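Local atomic coordinates of ATP phosphoribosyltransferase (PDB entry 1USY), a protein that probably catalyses the first step of histidine biosynthesis, condensing ATP with 5-phosphoribose 1-diphosphate to give phosphoribosyl-ATP and diphosphate. Residues D48-L53 with L69-S74; G61-D66 with H172-P177; I85-L90 with I166-T171; K94-P99 with L141-V146. One frame throughout, in Å; residues are numbered along the deposited sequence.

Contact 1 (D48-L53 with L69-S74)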
# COMPACT_ATOMS: atom_id res chain seq x y z
N ASP H 48 -26.45 -14.65 -13.27
CA ASP H 48 -26.92 -14.16 -11.98
C ASP H 48 -27.54 -15.16 -11.01
O ASP H 48 -27.88 -14.80 -9.90
CB ASP H 48 -27.85 -12.97 -12.19
CG ASP H 48 -27.11 -11.78 -12.78
OD1 ASP H 48 -25.94 -11.60 -12.36
OD2 ASP H 48 -27.61 -10.98 -13.62
N VAL H 49 -27.64 -16.42 -11.41
CA VAL H 49 -28.23 -17.44 -10.55
C VAL H 49 -27.47 -17.57 -9.25
O VAL H 49 -28.08 -17.47 -8.18
CB VAL H 49 -28.30 -18.80 -11.23
CG1 VAL H 49 -28.24 -19.91 -10.18
CG2 VAL H 49 -29.55 -18.90 -12.07
N PRO H 50 -26.15 -17.75 -9.32
CA PRO H 50 -25.37 -17.99 -8.09
C PRO H 50 -25.46 -16.78 -7.19
O PRO H 50 -25.44 -16.95 -5.98
CB PRO H 50 -23.94 -18.22 -8.58
CG PRO H 50 -23.94 -18.14 -9.97
CD PRO H 50 -25.29 -17.76 -10.51
N THR H 51 -25.59 -15.58 -7.73
CA THR H 51 -25.69 -14.45 -6.82
C THR H 51 -27.06 -14.32 -6.16
O THR H 51 -27.19 -13.64 -5.19
CB THR H 51 -25.13 -13.12 -7.42
OG1 THR H 51 -26.19 -12.20 -7.73
CG2 THR H 51 -24.44 -13.36 -8.76
N TYR H 52 -28.06 -15.03 -6.65
CA TYR H 52 -29.33 -15.12 -5.94
C TYR H 52 -29.27 -16.18 -4.84
O TYR H 52 -29.98 -16.10 -3.83
CB TYR H 52 -30.46 -15.44 -6.92
CG TYR H 52 -31.10 -14.19 -7.49
CD1 TYR H 52 -30.47 -13.46 -8.50
CD2 TYR H 52 -32.35 -13.73 -7.02
CE1 TYR H 52 -31.04 -12.34 -9.03
CE2 TYR H 52 -32.94 -12.59 -7.55
CZ TYR H 52 -32.27 -11.91 -8.57
OH TYR H 52 -32.77 -10.75 -9.10
N LEU H 53 -28.39 -17.17 -5.02
CA LEU H 53 -28.32 -18.31 -4.15
C LEU H 53 -27.38 -18.10 -2.98
O LEU H 53 -27.65 -18.59 -1.87
CB LEU H 53 -27.92 -19.54 -4.98
CG LEU H 53 -29.09 -19.99 -5.87
CD1 LEU H 53 -28.62 -20.89 -6.96
CD2 LEU H 53 -30.11 -20.70 -5.06
N LEU H 69 -18.29 -21.85 -11.88
CA LEU H 69 -16.86 -21.61 -11.79
C LEU H 69 -16.49 -20.14 -11.97
O LEU H 69 -15.55 -19.70 -11.34
CB LEU H 69 -16.10 -22.50 -12.78
CG LEU H 69 -15.95 -23.98 -12.38
CD1 LEU H 69 -15.32 -24.76 -13.51
CD2 LEU H 69 -15.14 -24.14 -11.10
N GLU H 70 -17.21 -19.41 -12.82
CA GLU H 70 -16.88 -18.01 -13.04
C GLU H 70 -17.11 -17.18 -11.81
O GLU H 70 -16.38 -16.24 -11.61
CB GLU H 70 -17.67 -17.38 -14.19
CG GLU H 70 -17.47 -15.87 -14.25
CD GLU H 70 -16.17 -15.49 -14.93
OE1 GLU H 70 -15.83 -14.28 -15.02
OE2 GLU H 70 -15.49 -16.43 -15.39
N LYS H 71 -18.15 -17.48 -11.03
CA LYS H 71 -18.26 -16.92 -9.67
C LYS H 71 -17.70 -18.01 -8.78
O LYS H 71 -18.00 -19.18 -8.97
CB LYS H 71 -19.70 -16.60 -9.30
CG LYS H 71 -20.55 -16.05 -10.47
CD LYS H 71 -20.14 -14.60 -10.83
CE LYS H 71 -21.00 -14.01 -11.93
NZ LYS H 71 -21.87 -12.87 -11.42
N GLU H 72 -16.82 -17.68 -7.86
CA GLU H 72 -16.19 -18.79 -7.14
C GLU H 72 -17.11 -19.31 -6.02
O GLU H 72 -16.72 -19.38 -4.87
CB GLU H 72 -14.81 -18.38 -6.63
CG GLU H 72 -13.81 -18.12 -7.74
CD GLU H 72 -12.67 -17.20 -7.32
OE1 GLU H 72 -11.70 -17.08 -8.12
OE2 GLU H 72 -12.71 -16.60 -6.21
N THR H 73 -18.33 -19.67 -6.42
CA THR H 73 -19.43 -20.00 -5.51
C THR H 73 -19.45 -21.49 -5.22
O THR H 73 -19.34 -22.30 -6.14
CB THR H 73 -20.79 -19.64 -6.16
OG1 THR H 73 -20.84 -20.20 -7.48
CG2 THR H 73 -20.89 -18.13 -6.43
N SER H 74 -19.62 -21.86 -3.96
CA SER H 74 -19.75 -23.28 -3.65
C SER H 74 -21.11 -23.51 -3.04
O SER H 74 -21.32 -23.21 -1.86
CB SER H 74 -18.68 -23.73 -2.66
OG SER H 74 -19.12 -23.46 -1.34

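Contact 2 (G61-D66 with H172-P177). With HIS (histidine), chain V.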
# COMPACT_ATOMS: atom_id res chain seq x y z
N GLY H 61 -31.77 -23.18 -7.83
CA GLY H 61 -31.53 -22.53 -9.09
C GLY H 61 -30.98 -23.54 -10.06
O GLY H 61 -30.77 -24.69 -9.70
N PHE H 62 -30.74 -23.10 -11.28
CA PHE H 62 -30.29 -23.98 -12.31
C PHE H 62 -29.25 -23.23 -13.12
O PHE H 62 -29.59 -22.21 -13.69
CB PHE H 62 -31.48 -24.31 -13.16
CG PHE H 62 -32.62 -24.86 -12.39
CD1 PHE H 62 -33.51 -24.03 -11.74
CD2 PHE H 62 -32.82 -26.24 -12.32
CE1 PHE H 62 -34.56 -24.55 -11.00
CE2 PHE H 62 -33.87 -26.76 -11.61
CZ PHE H 62 -34.75 -25.92 -10.95
N CYS H 63 -28.00 -23.70 -13.13
CA CYS H 63 -26.93 -23.09 -13.94
C CYS H 63 -25.77 -24.01 -14.32
O CYS H 63 -25.61 -25.10 -13.76
CB CYS H 63 -26.37 -21.85 -13.26
SG CYS H 63 -25.82 -22.20 -11.61
N GLY H 64 -24.95 -23.55 -15.25
CA GLY H 64 -23.92 -24.41 -15.81
C GLY H 64 -22.68 -24.42 -14.97
O GLY H 64 -22.52 -23.58 -14.09
N THR H 65 -21.80 -25.39 -15.22
CA THR H 65 -20.44 -25.36 -14.66
C THR H 65 -19.73 -24.00 -14.88
O THR H 65 -18.98 -23.52 -14.01
CB THR H 65 -19.60 -26.45 -15.30
OG1 THR H 65 -20.25 -27.72 -15.14
CG2 THR H 65 -18.27 -26.60 -14.58
N ASP H 66 -19.94 -23.42 -16.06
CA ASP H 66 -19.29 -22.20 -16.46
C ASP H 66 -19.63 -21.09 -15.45
O ASP H 66 -18.70 -20.44 -14.92
CB ASP H 66 -19.69 -21.82 -17.89
CG ASP H 66 -21.20 -21.85 -18.12
OD1 ASP H 66 -21.88 -22.70 -17.52
OD2 ASP H 66 -21.81 -21.05 -18.89
N HIS H 172 -26.56 -27.84 -13.63
CA HIS H 172 -27.05 -28.44 -12.39
C HIS H 172 -28.25 -27.75 -11.79
O HIS H 172 -28.49 -26.56 -12.00
CB HIS H 172 -25.98 -28.51 -11.28
CG HIS H 172 -24.60 -28.78 -11.76
ND1 HIS H 172 -23.86 -27.84 -12.44
CD2 HIS H 172 -23.80 -29.86 -11.62
CE1 HIS H 172 -22.67 -28.34 -12.71
NE2 HIS H 172 -22.61 -29.57 -12.24
N VAL H 173 -28.99 -28.50 -10.99
CA VAL H 173 -29.86 -27.89 -10.01
C VAL H 173 -28.90 -27.54 -8.88
O VAL H 173 -27.94 -28.27 -8.65
CB VAL H 173 -30.98 -28.84 -9.56
CG1 VAL H 173 -31.43 -29.70 -10.70
CG2 VAL H 173 -30.52 -29.73 -8.43
N VAL H 174 -29.11 -26.38 -8.25
CA VAL H 174 -28.26 -25.97 -7.13
C VAL H 174 -29.13 -25.47 -5.98
O VAL H 174 -30.21 -24.90 -6.22
CB VAL H 174 -27.10 -24.93 -7.53
CG1 VAL H 174 -26.66 -25.06 -8.95
CG2 VAL H 174 -27.53 -23.56 -7.33
N VAL H 175 -28.67 -25.68 -4.75
CA VAL H 175 -29.50 -25.39 -3.60
C VAL H 175 -28.69 -24.52 -2.70
O VAL H 175 -27.50 -24.82 -2.54
CB VAL H 175 -29.85 -26.70 -2.84
CG1 VAL H 175 -30.83 -26.47 -1.65
CG2 VAL H 175 -30.36 -27.73 -3.79
N ASN H 176 -29.29 -23.45 -2.14
CA ASN H 176 -28.60 -22.70 -1.11
C ASN H 176 -28.24 -23.69 0.03
O ASN H 176 -29.09 -24.48 0.49
CB ASN H 176 -29.46 -21.54 -0.57
CG ASN H 176 -28.78 -20.86 0.61
OD1 ASN H 176 -27.78 -20.14 0.46
ND2 ASN H 176 -29.26 -21.14 1.80
N PRO H 177 -26.99 -23.73 0.47
CA PRO H 177 -26.66 -24.70 1.51
C PRO H 177 -27.42 -24.55 2.83
O PRO H 177 -27.63 -25.56 3.49
CB PRO H 177 -25.13 -24.60 1.67
CG PRO H 177 -24.67 -23.54 0.73
CD PRO H 177 -25.83 -23.03 -0.07
N HIS V . -19.70 -27.79 -10.62
CA HIS V . -19.26 -29.08 -11.22
C HIS V . -17.79 -29.37 -10.91
O HIS V . -16.88 -28.73 -11.47
CB HIS V . -19.50 -29.06 -12.73
CG HIS V . -19.00 -30.28 -13.44
ND1 HIS V . -19.37 -30.57 -14.73
CD2 HIS V . -18.16 -31.27 -13.06
CE1 HIS V . -18.78 -31.69 -15.11
NE2 HIS V . -18.04 -32.14 -14.11
OXT HIS V . -17.50 -30.26 -10.10

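Contact 3 (I85-L90 with I166-T171). With HIS (histidine), chain V.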
# COMPACT_ATOMS: atom_id res chain seq x y z
N ILE H 85 -23.65 -32.08 -24.01
CA ILE H 85 -22.29 -31.83 -23.53
C ILE H 85 -21.65 -30.60 -24.22
O ILE H 85 -21.68 -30.48 -25.44
CB ILE H 85 -21.43 -33.09 -23.85
CG1 ILE H 85 -22.09 -34.35 -23.25
CG2 ILE H 85 -19.93 -32.91 -23.43
CD1 ILE H 85 -21.87 -35.65 -24.09
N SER H 86 -21.09 -29.69 -23.43
CA SER H 86 -20.23 -28.64 -23.98
C SER H 86 -19.02 -28.45 -23.09
O SER H 86 -19.01 -28.95 -21.96
CB SER H 86 -20.98 -27.33 -24.21
OG SER H 86 -21.60 -26.88 -23.04
N ARG H 87 -18.01 -27.75 -23.63
CA ARG H 87 -16.72 -27.53 -22.97
C ARG H 87 -16.30 -26.07 -23.07
O ARG H 87 -16.47 -25.47 -24.14
CB ARG H 87 -15.61 -28.36 -23.64
CG ARG H 87 -16.00 -29.64 -24.42
CD ARG H 87 -15.21 -30.92 -23.98
NE ARG H 87 -15.87 -32.14 -24.46
CZ ARG H 87 -15.62 -33.39 -24.05
NH1 ARG H 87 -14.73 -33.67 -23.11
NH2 ARG H 87 -16.29 -34.39 -24.61
N MET H 88 -15.74 -25.52 -21.98
CA MET H 88 -14.99 -24.27 -22.04
C MET H 88 -13.64 -24.58 -22.68
O MET H 88 -12.95 -25.51 -22.24
CB MET H 88 -14.74 -23.72 -20.65
CG MET H 88 -15.69 -22.61 -20.25
SD MET H 88 -15.57 -21.17 -21.23
CE MET H 88 -14.24 -20.59 -20.52
N VAL H 89 -13.26 -23.84 -23.72
CA VAL H 89 -11.99 -24.07 -24.41
C VAL H 89 -11.20 -22.78 -24.62
O VAL H 89 -11.74 -21.65 -24.52
CB VAL H 89 -12.21 -24.69 -25.79
CG1 VAL H 89 -12.87 -26.10 -25.68
CG2 VAL H 89 -13.03 -23.71 -26.71
N LEU H 90 -9.93 -22.95 -24.93
CA LEU H 90 -9.11 -21.88 -25.45
C LEU H 90 -9.15 -22.02 -26.97
O LEU H 90 -9.02 -23.13 -27.50
CB LEU H 90 -7.69 -22.00 -24.92
CG LEU H 90 -6.63 -20.93 -25.22
CD1 LEU H 90 -6.84 -19.73 -24.33
CD2 LEU H 90 -5.21 -21.49 -25.03
N ILE H 166 -10.50 -26.62 -21.10
CA ILE H 166 -10.34 -26.13 -19.73
C ILE H 166 -11.24 -26.94 -18.78
O ILE H 166 -10.74 -27.50 -17.82
CB ILE H 166 -10.64 -24.62 -19.65
CG1 ILE H 166 -9.63 -23.82 -20.48
CG2 ILE H 166 -10.64 -24.16 -18.21
CD1 ILE H 166 -10.02 -22.35 -20.67
N PHE H 167 -12.55 -27.01 -19.05
CA PHE H 167 -13.43 -27.97 -18.38
C PHE H 167 -14.62 -28.33 -19.23
O PHE H 167 -15.06 -27.54 -20.06
CB PHE H 167 -13.91 -27.44 -17.01
CG PHE H 167 -14.46 -26.02 -17.04
CD1 PHE H 167 -15.81 -25.77 -17.27
CD2 PHE H 167 -13.63 -24.93 -16.82
CE1 PHE H 167 -16.30 -24.45 -17.26
CE2 PHE H 167 -14.13 -23.60 -16.80
CZ PHE H 167 -15.45 -23.37 -17.03
N VAL H 168 -15.17 -29.52 -18.99
CA VAL H 168 -16.46 -29.95 -19.54
C VAL H 168 -17.62 -29.26 -18.79
O VAL H 168 -17.49 -28.99 -17.59
CB VAL H 168 -16.52 -31.56 -19.61
CG1 VAL H 168 -16.53 -32.21 -18.23
CG2 VAL H 168 -17.65 -32.07 -20.47
N ILE H 169 -18.71 -28.94 -19.50
CA ILE H 169 -19.87 -28.25 -18.87
C ILE H 169 -21.10 -29.13 -18.80
O ILE H 169 -21.43 -29.85 -19.75
CB ILE H 169 -20.25 -27.00 -19.65
CG1 ILE H 169 -19.05 -26.09 -19.82
CG2 ILE H 169 -21.45 -26.30 -18.99
CD1 ILE H 169 -19.25 -24.98 -20.79
N ARG H 170 -21.78 -29.04 -17.66
CA ARG H 170 -23.11 -29.59 -17.46
C ARG H 170 -23.91 -28.52 -16.72
O ARG H 170 -23.32 -27.62 -16.09
CB ARG H 170 -23.05 -30.88 -16.64
CG ARG H 170 -22.11 -31.93 -17.21
CD ARG H 170 -22.42 -33.39 -16.80
NE ARG H 170 -21.48 -34.33 -17.41
CZ ARG H 170 -20.17 -34.42 -17.10
NH1 ARG H 170 -19.62 -33.62 -16.19
NH2 ARG H 170 -19.40 -35.32 -17.71
N THR H 171 -25.24 -28.59 -16.82
CA THR H 171 -26.06 -27.74 -16.00
C THR H 171 -26.61 -28.49 -14.80
O THR H 171 -26.97 -29.68 -14.92
CB THR H 171 -27.14 -27.01 -16.81
OG1 THR H 171 -28.30 -27.81 -16.91
CG2 THR H 171 -26.69 -26.80 -18.25
N HIS V . -19.70 -27.79 -10.62
CA HIS V . -19.26 -29.08 -11.22
C HIS V . -17.79 -29.37 -10.91
O HIS V . -16.88 -28.73 -11.47
CB HIS V . -19.50 -29.06 -12.73
CG HIS V . -19.00 -30.28 -13.44
ND1 HIS V . -19.37 -30.57 -14.73
CD2 HIS V . -18.16 -31.27 -13.06
CE1 HIS V . -18.78 -31.69 -15.11
NE2 HIS V . -18.04 -32.14 -14.11
OXT HIS V . -17.50 -30.26 -10.10

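Contact 4 (K94-P99 with L141-V146)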
# COMPACT_ATOMS: atom_id res chain seq x y z
N LYS H 94 -6.76 -20.35 -36.88
CA LYS H 94 -6.27 -21.68 -37.24
C LYS H 94 -4.83 -21.68 -37.70
O LYS H 94 -4.46 -20.92 -38.59
CB LYS H 94 -7.17 -22.33 -38.29
CG LYS H 94 -7.32 -23.84 -38.13
CD LYS H 94 -8.82 -24.24 -38.05
CE LYS H 94 -9.03 -25.76 -37.98
NZ LYS H 94 -9.80 -26.23 -39.17
N GLY H 95 -4.02 -22.53 -37.07
CA GLY H 95 -2.59 -22.61 -37.31
C GLY H 95 -1.76 -21.60 -36.53
O GLY H 95 -0.62 -21.91 -36.19
N ARG H 96 -2.33 -20.42 -36.23
CA ARG H 96 -1.61 -19.25 -35.68
C ARG H 96 -1.01 -19.45 -34.27
O ARG H 96 -0.38 -18.54 -33.71
CB ARG H 96 -2.53 -18.01 -35.70
CG ARG H 96 -1.90 -16.67 -36.17
CD ARG H 96 -1.78 -15.59 -35.05
NE ARG H 96 -2.50 -14.35 -35.34
CZ ARG H 96 -2.72 -13.37 -34.45
NH1 ARG H 96 -2.27 -13.46 -33.20
NH2 ARG H 96 -3.39 -12.28 -34.82
N GLY H 97 -1.20 -20.64 -33.70
CA GLY H 97 -0.57 -21.02 -32.44
C GLY H 97 -0.89 -20.18 -31.22
O GLY H 97 -2.04 -19.73 -31.03
N ILE H 98 0.12 -19.98 -30.39
CA ILE H 98 -0.01 -19.12 -29.21
C ILE H 98 1.10 -18.07 -29.26
O ILE H 98 2.29 -18.41 -29.28
CB ILE H 98 0.04 -19.96 -27.90
CG1 ILE H 98 -1.34 -20.58 -27.61
CG2 ILE H 98 0.45 -19.09 -26.73
CD1 ILE H 98 -1.38 -21.68 -26.55
N PRO H 99 0.73 -16.79 -29.31
CA PRO H 99 1.74 -15.72 -29.30
C PRO H 99 2.53 -15.73 -27.99
O PRO H 99 1.96 -15.96 -26.90
CB PRO H 99 0.90 -14.44 -29.44
CG PRO H 99 -0.44 -14.91 -29.98
CD PRO H 99 -0.65 -16.25 -29.36
N LEU H 141 -9.03 -7.48 -31.86
CA LEU H 141 -9.25 -7.14 -30.47
C LEU H 141 -8.45 -8.07 -29.59
O LEU H 141 -8.00 -7.67 -28.54
CB LEU H 141 -10.72 -7.36 -30.11
CG LEU H 141 -11.70 -6.21 -29.95
CD1 LEU H 141 -12.93 -6.76 -29.28
CD2 LEU H 141 -11.14 -5.05 -29.11
N SER H 142 -8.33 -9.33 -29.97
CA SER H 142 -7.71 -10.33 -29.11
C SER H 142 -6.84 -11.23 -30.00
O SER H 142 -6.88 -11.12 -31.23
CB SER H 142 -8.80 -11.10 -28.37
OG SER H 142 -8.87 -12.47 -28.72
N ASP H 143 -6.02 -12.10 -29.41
CA ASP H 143 -5.25 -13.07 -30.18
C ASP H 143 -5.92 -14.40 -30.02
O ASP H 143 -5.76 -15.30 -30.86
CB ASP H 143 -3.83 -13.19 -29.63
CG ASP H 143 -3.02 -11.90 -29.78
OD1 ASP H 143 -2.65 -11.52 -30.94
OD2 ASP H 143 -2.70 -11.21 -28.77
N LEU H 144 -6.71 -14.49 -28.95
CA LEU H 144 -7.13 -15.74 -28.35
C LEU H 144 -8.43 -15.49 -27.65
O LEU H 144 -8.67 -14.39 -27.17
CB LEU H 144 -6.14 -16.08 -27.26
CG LEU H 144 -5.21 -17.28 -27.35
CD1 LEU H 144 -4.41 -17.21 -28.62
CD2 LEU H 144 -4.31 -17.32 -26.09
N ILE H 145 -9.26 -16.51 -27.52
CA ILE H 145 -10.47 -16.39 -26.74
C ILE H 145 -10.63 -17.61 -25.88
O ILE H 145 -10.03 -18.66 -26.12
CB ILE H 145 -11.76 -16.25 -27.65
CG1 ILE H 145 -12.36 -17.62 -27.97
CG2 ILE H 145 -11.57 -15.26 -28.85
CD1 ILE H 145 -12.53 -17.97 -29.40
N VAL H 146 -11.49 -17.47 -24.87
CA VAL H 146 -11.82 -18.52 -23.96
C VAL H 146 -13.35 -18.46 -24.05
O VAL H 146 -13.98 -17.48 -23.61
CB VAL H 146 -11.25 -18.25 -22.51
CG1 VAL H 146 -11.97 -19.13 -21.40
CG2 VAL H 146 -9.78 -18.50 -22.47

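Contact 1 (D48-L53 with L69-S74)
Lys71 and Thr73 pack against Pro50 and Thr51 where the turn leaving helix 65-70 meets the first residues of helix 49-54, two helices of a fold related to the type II periplasmic binding proteins. Lys71 is the first residue to leave helical geometry, and Glu72 beyond it is the centre of an inverse gamma turn. The Lys71 chain can be followed outward. Lys71 CB is directed at the other segment but lies 4.6 Å from Pro50 CG, too far for close packing. Lys71 CG is held beside the backbone N (chi1 -37°) and comes 4.0 Å from Pro50 CG, the chain crossing the proline ring at about a right angle. A bend at chi2 then carries CD and CE past the ring, and a second bend at chi4 (113°) leaves Lys71 NZ 3.7 Å from the methyl Thr51 CG2. Lys71 NZ stays 4.4 Å from Asp48 OD1, beyond a salt bridge, so any attraction between the charges is long-range. Asp48 OD2 is instead hydrogen-bonded to the backbone of a neighbouring chain. With no hydrogen bond across the segments, the contact is mainly aliphatic, and Thr73 completes it with CG2 resting 3.7 Å from Pro50 CB.

Contact 2 (G61-D66 with H172-P177)
The imidazole of His172 collects its neighbours at its edge, close to the ring plane: Cys63 O, Thr65 OG1 and CB of a bound histidine. The phenyl ring of Phe62 is met obliquely by Val173, whose CG1 lies 3.9 Å from CE2. These rings project from opposite faces of an antiparallel pair, strands 60-64 and 160-175, in the central sheet of a fold of the type II periplasmic-binding-protein kind. Three successive bridges define the register: Gly61 with Val174 and Cys63 with His172 are hydrogen-bonded pairs, and Phe62 with Val173 between them is a non-hydrogen-bonded pair. The bond from His172 N to Cys63 O is nearly straight (2.9 Å, 172° at the hydrogen), while Cys63 N reaches His172 O within the carbonyl plane at 3.1 Å. Beside these bonds, Phe62 CA makes a CA-H...O contact with His172 O, the carbonyl that also accepts from Cys63 N.

His172 CG sits beside its own backbone N (chi1 -36°), which turns the ring toward Thr65 and puts NE2 3.2 Å from CB of the ligand. Thr65, just after the N-cap residue Gly64, shares a 3.0 Å hydrogen bond between OG1 and ligand ND1, and Gln77 provides another to the same ligand. Thr65 OG1 is also hydrogen-bonded to Arg170 O. An alanine in place of His172 would probably open a gap beside the ligand CB and leave the Thr65 hydroxyl without its ring neighbour. On the same face as His172, farther from the ligand, Cys63 SG rests 4.0 Å from Val174 CG1.

Contact 3 (I85-L90 with I166-T171)
Met88 lies along Phe167, the two side chains pointing the same way, with Met88 CB over the middle of the ring. This CH-pi contact measures 3.8 Å from CB to the ring centroid and falls 13° from the ring normal. It belongs to the tightly packed face of antiparallel strands 80-93 and 160-175, where Ile169 CD1 borders Met88 more loosely, 4.3 Å from Met88 CG. Ser86 lies on this side too, its OG 3.7 Å from Ile169 CB. The backbone departs from regular pairing: Ile166 and Phe167 both face Met88, a classic beta bulge. Met88 N donates to Phe167 O at 2.9 Å, nearly along the C=O axis, and Met88 O accepts from Ile166 N. Phe167 CG sits between the backbone N and the carbonyl carbon (chi1 49°), and Leu69 and Val112 also touch the ring. A serine at Phe167 would probably leave Met88 without its aromatic face and open a gap toward helices 65-70 and 110-119.

The opposite face is looser and nearer solvent. Ile85 CG2 meets Val168 CG2 at 3.8 Å, and Val168 CG2 also stands 4.1 Å above the guanidinium plane of Arg87, offset toward its rim. Val168 CG1 turns to the histidine pocket instead. Cohesion therefore rests on backbone bonds and one largely apolar face, and the exposed face adds light aliphatic cover beside a charged group.

Contact 4 (K94-P99 with L141-V146)
Arg96 and Asp143 form the salt bridge of this contact, NH1 donating to OD1 at 3.0 Å with 167° at the hydrogen. It ties the loop between strands 80-93 and 102-107 to the start of strand 144-149, in the part of the mixed sheet of this periplasmic-binding-protein-like fold that lies far from the histidine pocket. One nitrogen meets one oxygen: OD1 lies in the guanidinium plane, whereas NH1 approaches on the anti side of the carboxylate, 22° out of its plane. The two planes are turned 62° apart, which rules out a coplanar, two-bond pairing. Bends at chi2 and chi3 bring the exposed Arg96 chain across to the buried acid. The second oxygen, OD2, makes a salt bridge with Arg104 on strand 102-107, so Asp143 is held from both oxygens, and two arginines would be expected to favour its charged form.

Backbone hydrogen bonds join Asp143 to Arg104 and Leu144 to Ala106 on strand 102-107. Farther out the contact becomes apolar. Pro99 sets its CG 3.8 Å from Asp143 CB, crossing that side chain obliquely, and the same CG lies near the guanidinium plane of Arg96, at its edge. The proline ring thus borders both partners of the ion pair. Leu144 slides past Pro99 in the opposite direction, bringing CD1 4.0 Å from Pro99 CD. Gly97 O lies 4.2 Å from the same methyl, Leu144 CD1.

Contact 2 is fully buried, whereas contacts 1, 3 and 4 are partly buried, and contact 4 lies farthest out, its centre about 24 Å from that of the chain. Contacts 2 and 3 both use strand 160-175 and both touch the bound histidine; Thr65 N of one is probably hydrogen-bonded to Arg170 O of the other. Contact 1 shares helix 65-70 with contact 2 and reaches contact 3 where Leu69 packs on Phe167. Contacts 3 and 4 meet through Leu90 and Val146 on adjacent strands. Backbone bonding dominates the two sheet contacts, aliphatic packing the helix-turn contact, and a salt bridge the peripheral loop contact.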